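Local coordinates for protein mediator of RNA polymerase II transcription subunit 18 (PDB 3C0T) that serves as a subunit of the Mediator complex, the coactivator that relays signals from gene-specific regulators to the RNA polymerase II machinery, at residues Y5-V18 / K193-L207. Residues are numbered along the deposited sequence; the frame is centred on the assembly and turned at random.
Sequences YLLGVVPSRRFEAV and KTLLSAFCDLKNVRL
Tyr5 reaches the C-terminal tail with its ring. CB carries CG into the position between backbone N and carbonyl carbon (chi1 67°), which places the ring so that its outer end comes up against the tail. CD1 and CE2 each lie 4.0 Å from Leu207 CD1; CE1 and CZ come nearest to it, at 3.5 Å, the methyl sitting over one face, offset toward that rim, as a CH-pi contact. At the tip, OH donates a 2.7 Å hydrogen bond to Val205 O, which lies at the ring edge. Tyrosine offers an apolar face and a polar end together; a phenylalanine here would keep the face but would probably leave Val205 O without its hydroxyl mate and the tail less firmly fixed.

Two residues on, Leu7 and Lys203 form a single antiparallel hydrogen-bonded pair, with Leu7 N to Lys203 O and Lys203 N to Leu7 O both 2.9 Å. Leu7, branched and apolar, suits a place flanked by Val205 and Leu207: CD1 packs against Val205 CB at 3.7 Å and meets Leu207 CD2 tip to tip. At Gly8 a CB would probably run into Asp201 O, Leu202 CD2 and Cys200 SG. Arg14 has the length and the N-H donor to meet a backbone carbonyl: NH2 lies 2.6 Å from Phe199 O, near the guanidinium plane, the N-H...O angle a nearly straight 165°.

The tail following helix 179-196 thus runs back along strand 2-10, itself hydrogen-bonded to strands 95-104 and 165-173 of the curved antiparallel sheet, while Phe199 packs on helix 15-25 and Leu207 OXT makes a salt bridge outside this chain, to a basic side chain of another protein.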
loop_
_atom_site.group_PDB
_atom_site.type_symbol
_atom_site.label_atom_id
_atom_site.label_comp_id
_atom_site.label_asym_id
_atom_site.label_seq_id
_atom_site.Cartn_x
_atom_site.Cartn_y
_atom_site.Cartn_z
ATOM N N TYR A 5 5.382 -9.791 -4.552
ATOM C CA TYR A 5 5.671 -9.133 -3.287
ATOM C C TYR A 5 5.886 -10.043 -2.092
ATOM O O TYR A 5 5.667 -11.245 -2.152
ATOM C CB TYR A 5 4.507 -8.200 -2.962
ATOM C CG TYR A 5 3.241 -8.979 -2.684
ATOM C CD1 TYR A 5 2.929 -9.397 -1.387
ATOM C CD2 TYR A 5 2.394 -9.369 -3.726
ATOM C CE1 TYR A 5 1.813 -10.190 -1.133
ATOM C CE2 TYR A 5 1.266 -10.165 -3.486
ATOM C CZ TYR A 5 0.987 -10.574 -2.187
ATOM O OH TYR A 5 -0.096 -11.385 -1.936
ATOM N N LEU A 6 6.291 -9.419 -0.991
ATOM C CA LEU A 6 6.510 -10.092 0.283
ATOM C C LEU A 6 6.039 -9.103 1.329
ATOM O O LEU A 6 6.194 -7.890 1.155
ATOM C CB LEU A 6 7.991 -10.410 0.496
ATOM C CG LEU A 6 8.555 -11.524 -0.386
ATOM C CD1 LEU A 6 10.048 -11.675 -0.132
ATOM C CD2 LEU A 6 7.820 -12.831 -0.085
ATOM N N LEU A 7 5.449 -9.610 2.401
ATOM C CA LEU A 7 4.952 -8.751 3.460
ATOM C C LEU A 7 5.521 -9.137 4.819
ATOM O O LEU A 7 5.819 -10.304 5.079
ATOM C CB LEU A 7 3.424 -8.802 3.507
ATOM C CG LEU A 7 2.641 -7.941 2.512
ATOM C CD1 LEU A 7 1.172 -8.279 2.614
ATOM C CD2 LEU A 7 2.852 -6.467 2.811
ATOM N N GLY A 8 5.676 -8.133 5.676
ATOM C CA GLY A 8 6.202 -8.343 7.010
ATOM C C GLY A 8 5.658 -7.272 7.938
ATOM O O GLY A 8 5.137 -6.247 7.483
ATOM N N VAL A 9 5.779 -7.493 9.239
ATOM C CA VAL A 9 5.281 -6.527 10.205
ATOM C C VAL A 9 6.422 -6.130 11.147
ATOM O O VAL A 9 7.224 -6.969 11.553
ATOM C CB VAL A 9 4.080 -7.132 10.996
ATOM C CG1 VAL A 9 4.580 -7.996 12.145
ATOM C CG2 VAL A 9 3.171 -6.039 11.483
ATOM N N VAL A 10 6.505 -4.843 11.467
ATOM C CA VAL A 10 7.548 -4.325 12.351
ATOM C C VAL A 10 6.909 -3.632 13.545
ATOM O O VAL A 10 6.246 -2.612 13.387
ATOM C CB VAL A 10 8.436 -3.288 11.626
ATOM C CG1 VAL A 10 9.402 -2.636 12.608
ATOM C CG2 VAL A 10 9.202 -3.958 10.497
ATOM N N PRO A 11 7.096 -4.179 14.756
ATOM C CA PRO A 11 6.528 -3.592 15.977
ATOM C C PRO A 11 7.027 -2.164 16.162
ATOM O O PRO A 11 8.169 -1.850 15.838
ATOM C CB PRO A 11 7.043 -4.518 17.079
ATOM C CG PRO A 11 7.185 -5.834 16.374
ATOM C CD PRO A 11 7.807 -5.432 15.062
ATOM N N SER A 12 6.173 -1.300 16.691
ATOM C CA SER A 12 6.540 0.090 16.906
ATOM C C SER A 12 7.839 0.267 17.705
ATOM O O SER A 12 8.623 1.186 17.442
ATOM C CB SER A 12 5.393 0.814 17.614
ATOM O OG SER A 12 5.624 2.207 17.605
ATOM N N ARG A 13 8.073 -0.605 18.681
ATOM C CA ARG A 13 9.287 -0.508 19.492
ATOM C C ARG A 13 10.569 -0.774 18.704
ATOM O O ARG A 13 11.639 -0.298 19.079
ATOM C CB ARG A 13 9.218 -1.460 20.695
ATOM C CG ARG A 13 8.605 -2.826 20.397
ATOM C CD ARG A 13 8.822 -3.784 21.562
ATOM N NE ARG A 13 10.191 -4.292 21.565
ATOM C CZ ARG A 13 10.580 -5.383 20.911
ATOM N NH1 ARG A 13 9.695 -6.088 20.210
ATOM N NH2 ARG A 13 11.857 -5.756 20.933
ATOM N N ARG A 14 10.471 -1.522 17.611
ATOM C CA ARG A 14 11.655 -1.826 16.815
ATOM C C ARG A 14 11.838 -0.920 15.601
ATOM O O ARG A 14 12.833 -1.031 14.881
ATOM C CB ARG A 14 11.619 -3.282 16.361
ATOM C CG ARG A 14 11.786 -4.280 17.495
ATOM C CD ARG A 14 11.859 -5.685 16.944
ATOM N NE ARG A 14 12.909 -5.776 15.936
ATOM C CZ ARG A 14 12.761 -6.371 14.756
ATOM N NH1 ARG A 14 11.602 -6.936 14.433
ATOM N NH2 ARG A 14 13.770 -6.384 13.897
ATOM N N PHE A 15 10.892 -0.011 15.390
ATOM C CA PHE A 15 10.952 0.898 14.255
ATOM C C PHE A 15 12.299 1.585 14.045
ATOM O O PHE A 15 12.862 1.536 12.948
ATOM C CB PHE A 15 9.870 1.973 14.374
ATOM C CG PHE A 15 9.873 2.961 13.235
ATOM C CD1 PHE A 15 9.291 2.636 12.011
ATOM C CD2 PHE A 15 10.483 4.205 13.375
ATOM C CE1 PHE A 15 9.316 3.536 10.943
ATOM C CE2 PHE A 15 10.515 5.117 12.311
ATOM C CZ PHE A 15 9.931 4.781 11.094
ATOM N N GLU A 16 12.818 2.235 15.079
ATOM C CA GLU A 16 14.084 2.940 14.924
ATOM C C GLU A 16 15.203 2.029 14.423
ATOM O O GLU A 16 15.895 2.354 13.456
ATOM C CB GLU A 16 14.506 3.595 16.244
ATOM C CG GLU A 16 15.658 4.587 16.080
ATOM C CD GLU A 16 16.127 5.201 17.399
ATOM O OE1 GLU A 16 16.715 6.315 17.356
ATOM O OE2 GLU A 16 15.920 4.567 18.463
ATOM N N ALA A 17 15.372 0.885 15.081
ATOM C CA ALA A 17 16.424 -0.060 14.718
ATOM C C ALA A 17 16.256 -0.640 13.311
ATOM O O ALA A 17 17.238 -0.811 12.578
ATOM C CB ALA A 17 16.486 -1.192 15.749
ATOM N N VAL A 18 15.017 -0.943 12.931
ATOM C CA VAL A 18 14.774 -1.515 11.612
ATOM C C VAL A 18 15.040 -0.505 10.516
ATOM O O VAL A 18 15.639 -0.831 9.493
ATOM C CB VAL A 18 13.347 -2.055 11.495
ATOM C CG1 VAL A 18 13.040 -2.419 10.046
ATOM C CG2 VAL A 18 13.205 -3.287 12.388
ATOM N N LYS A 193 14.860 -10.538 0.386
ATOM C CA LYS A 193 14.380 -11.282 1.542
ATOM C C LYS A 193 15.524 -11.699 2.468
ATOM O O LYS A 193 15.461 -11.461 3.678
ATOM C CB LYS A 193 13.617 -12.529 1.093
ATOM C CG LYS A 193 12.970 -13.335 2.220
ATOM C CD LYS A 193 12.449 -14.663 1.685
ATOM C CE LYS A 193 11.331 -15.242 2.546
ATOM N NZ LYS A 193 11.748 -15.500 3.952
ATOM N N THR A 194 16.567 -12.325 1.922
ATOM C CA THR A 194 17.664 -12.749 2.781
ATOM C C THR A 194 18.442 -11.536 3.272
ATOM O O THR A 194 19.014 -11.554 4.360
ATOM C CB THR A 194 18.633 -13.769 2.079
ATOM O OG1 THR A 194 19.905 -13.157 1.839
ATOM C CG2 THR A 194 18.051 -14.256 0.787
ATOM N N LEU A 195 18.455 -10.472 2.485
ATOM C CA LEU A 195 19.159 -9.271 2.915
ATOM C C LEU A 195 18.475 -8.646 4.149
ATOM O O LEU A 195 19.142 -8.012 4.965
ATOM C CB LEU A 195 19.205 -8.237 1.787
ATOM C CG LEU A 195 20.548 -7.571 1.476
ATOM C CD1 LEU A 195 20.301 -6.307 0.661
ATOM C CD2 LEU A 195 21.271 -7.227 2.750
ATOM N N LEU A 196 17.162 -8.835 4.290
ATOM C CA LEU A 196 16.412 -8.262 5.417
ATOM C C LEU A 196 16.008 -9.284 6.478
ATOM O O LEU A 196 15.376 -8.929 7.479
ATOM C CB LEU A 196 15.122 -7.578 4.932
ATOM C CG LEU A 196 15.101 -6.588 3.765
ATOM C CD1 LEU A 196 13.787 -5.827 3.813
ATOM C CD2 LEU A 196 16.268 -5.627 3.840
ATOM N N SER A 197 16.359 -10.546 6.250
ATOM C CA SER A 197 16.009 -11.628 7.169
ATOM C C SER A 197 16.624 -11.486 8.551
ATOM O O SER A 197 16.154 -12.102 9.503
ATOM C CB SER A 197 16.434 -12.969 6.575
ATOM O OG SER A 197 17.842 -12.994 6.376
ATOM N N ALA A 198 17.683 -10.694 8.660
ATOM C CA ALA A 198 18.347 -10.499 9.944
ATOM C C ALA A 198 17.506 -9.651 10.887
ATOM O O ALA A 198 17.731 -9.664 12.097
ATOM C CB ALA A 198 19.713 -9.844 9.743
ATOM N N PHE A 199 16.540 -8.914 10.343
ATOM C CA PHE A 199 15.710 -8.068 11.192
ATOM C C PHE A 199 14.224 -8.000 10.878
ATOM O O PHE A 199 13.523 -7.158 11.422
ATOM C CB PHE A 199 16.286 -6.651 11.246
ATOM C CG PHE A 199 16.588 -6.064 9.900
ATOM C CD1 PHE A 199 15.571 -5.542 9.110
ATOM C CD2 PHE A 199 17.899 -6.033 9.426
ATOM C CE1 PHE A 199 15.854 -4.994 7.864
ATOM C CE2 PHE A 199 18.197 -5.492 8.186
ATOM C CZ PHE A 199 17.174 -4.969 7.400
ATOM N N CYS A 200 13.737 -8.878 10.009
ATOM C CA CYS A 200 12.315 -8.892 9.687
ATOM C C CYS A 200 11.945 -10.094 8.846
ATOM O O CYS A 200 12.593 -10.373 7.842
ATOM C CB CYS A 200 11.892 -7.624 8.937
ATOM S SG CYS A 200 10.091 -7.595 8.607
ATOM N N ASP A 201 10.895 -10.798 9.248
ATOM C CA ASP A 201 10.461 -11.966 8.510
ATOM C C ASP A 201 9.490 -11.567 7.408
ATOM O O ASP A 201 8.431 -10.993 7.668
ATOM C CB ASP A 201 9.806 -12.984 9.446
ATOM C CG ASP A 201 9.357 -14.243 8.715
ATOM O OD1 ASP A 201 10.187 -14.870 8.013
ATOM O OD2 ASP A 201 8.168 -14.609 8.842
ATOM N N LEU A 202 9.867 -11.874 6.173
ATOM C CA LEU A 202 9.043 -11.553 5.022
ATOM C C LEU A 202 8.438 -12.810 4.410
ATOM O O LEU A 202 9.137 -13.801 4.169
ATOM C CB LEU A 202 9.874 -10.817 3.972
ATOM C CG LEU A 202 10.434 -9.446 4.362
ATOM C CD1 LEU A 202 11.342 -8.937 3.246
ATOM C CD2 LEU A 202 9.291 -8.466 4.618
ATOM N N LYS A 203 7.133 -12.770 4.168
ATOM C CA LYS A 203 6.452 -13.901 3.567
ATOM C C LYS A 203 5.242 -13.509 2.742
ATOM O O LYS A 203 4.785 -12.367 2.771
ATOM C CB LYS A 203 6.041 -14.924 4.634
ATOM C CG LYS A 203 5.904 -14.388 6.049
ATOM C CD LYS A 203 4.661 -13.544 6.246
ATOM C CE LYS A 203 4.597 -13.034 7.687
ATOM N NZ LYS A 203 3.424 -12.154 7.964
ATOM N N ASN A 204 4.746 -14.481 1.986
ATOM C CA ASN A 204 3.583 -14.295 1.144
ATOM C C ASN A 204 2.367 -14.196 2.056
ATOM O O ASN A 204 2.124 -15.076 2.872
ATOM C CB ASN A 204 3.442 -15.492 0.196
ATOM C CG ASN A 204 2.267 -15.355 -0.766
ATOM O OD1 ASN A 204 1.415 -14.469 -0.618
ATOM N ND2 ASN A 204 2.209 -16.246 -1.753
ATOM N N VAL A 205 1.622 -13.106 1.934
ATOM C CA VAL A 205 0.417 -12.901 2.726
ATOM C C VAL A 205 -0.669 -12.590 1.710
ATOM O O VAL A 205 -0.431 -11.848 0.752
ATOM C CB VAL A 205 0.578 -11.719 3.710
ATOM C CG1 VAL A 205 -0.711 -11.489 4.471
ATOM C CG2 VAL A 205 1.700 -12.013 4.686
ATOM N N ARG A 206 -1.856 -13.157 1.901
ATOM C CA ARG A 206 -2.932 -12.935 0.947
ATOM C C ARG A 206 -3.383 -11.480 0.859
ATOM O O ARG A 206 -3.535 -10.801 1.872
ATOM C CB ARG A 206 -4.132 -13.828 1.272
ATOM C CG ARG A 206 -5.109 -13.927 0.109
ATOM C CD ARG A 206 -6.009 -15.148 0.211
ATOM N NE ARG A 206 -6.294 -15.718 -1.108
ATOM C CZ ARG A 206 -5.409 -16.387 -1.846
ATOM N NH1 ARG A 206 -5.759 -16.866 -3.035
ATOM N NH2 ARG A 206 -4.177 -16.593 -1.392
ATOM N N LEU A 207 -3.592 -11.017 -0.370
ATOM C CA LEU A 207 -4.031 -9.646 -0.631
ATOM C C LEU A 207 -5.234 -9.610 -1.579
ATOM O O LEU A 207 -5.527 -10.652 -2.212
ATOM C CB LEU A 207 -2.876 -8.833 -1.231
ATOM C CG LEU A 207 -1.765 -8.390 -0.276
ATOM C CD1 LEU A 207 -0.655 -7.705 -1.057
ATOM C CD2 LEU A 207 -2.339 -7.443 0.767
ATOM O OXT LEU A 207 -5.866 -8.535 -1.690
#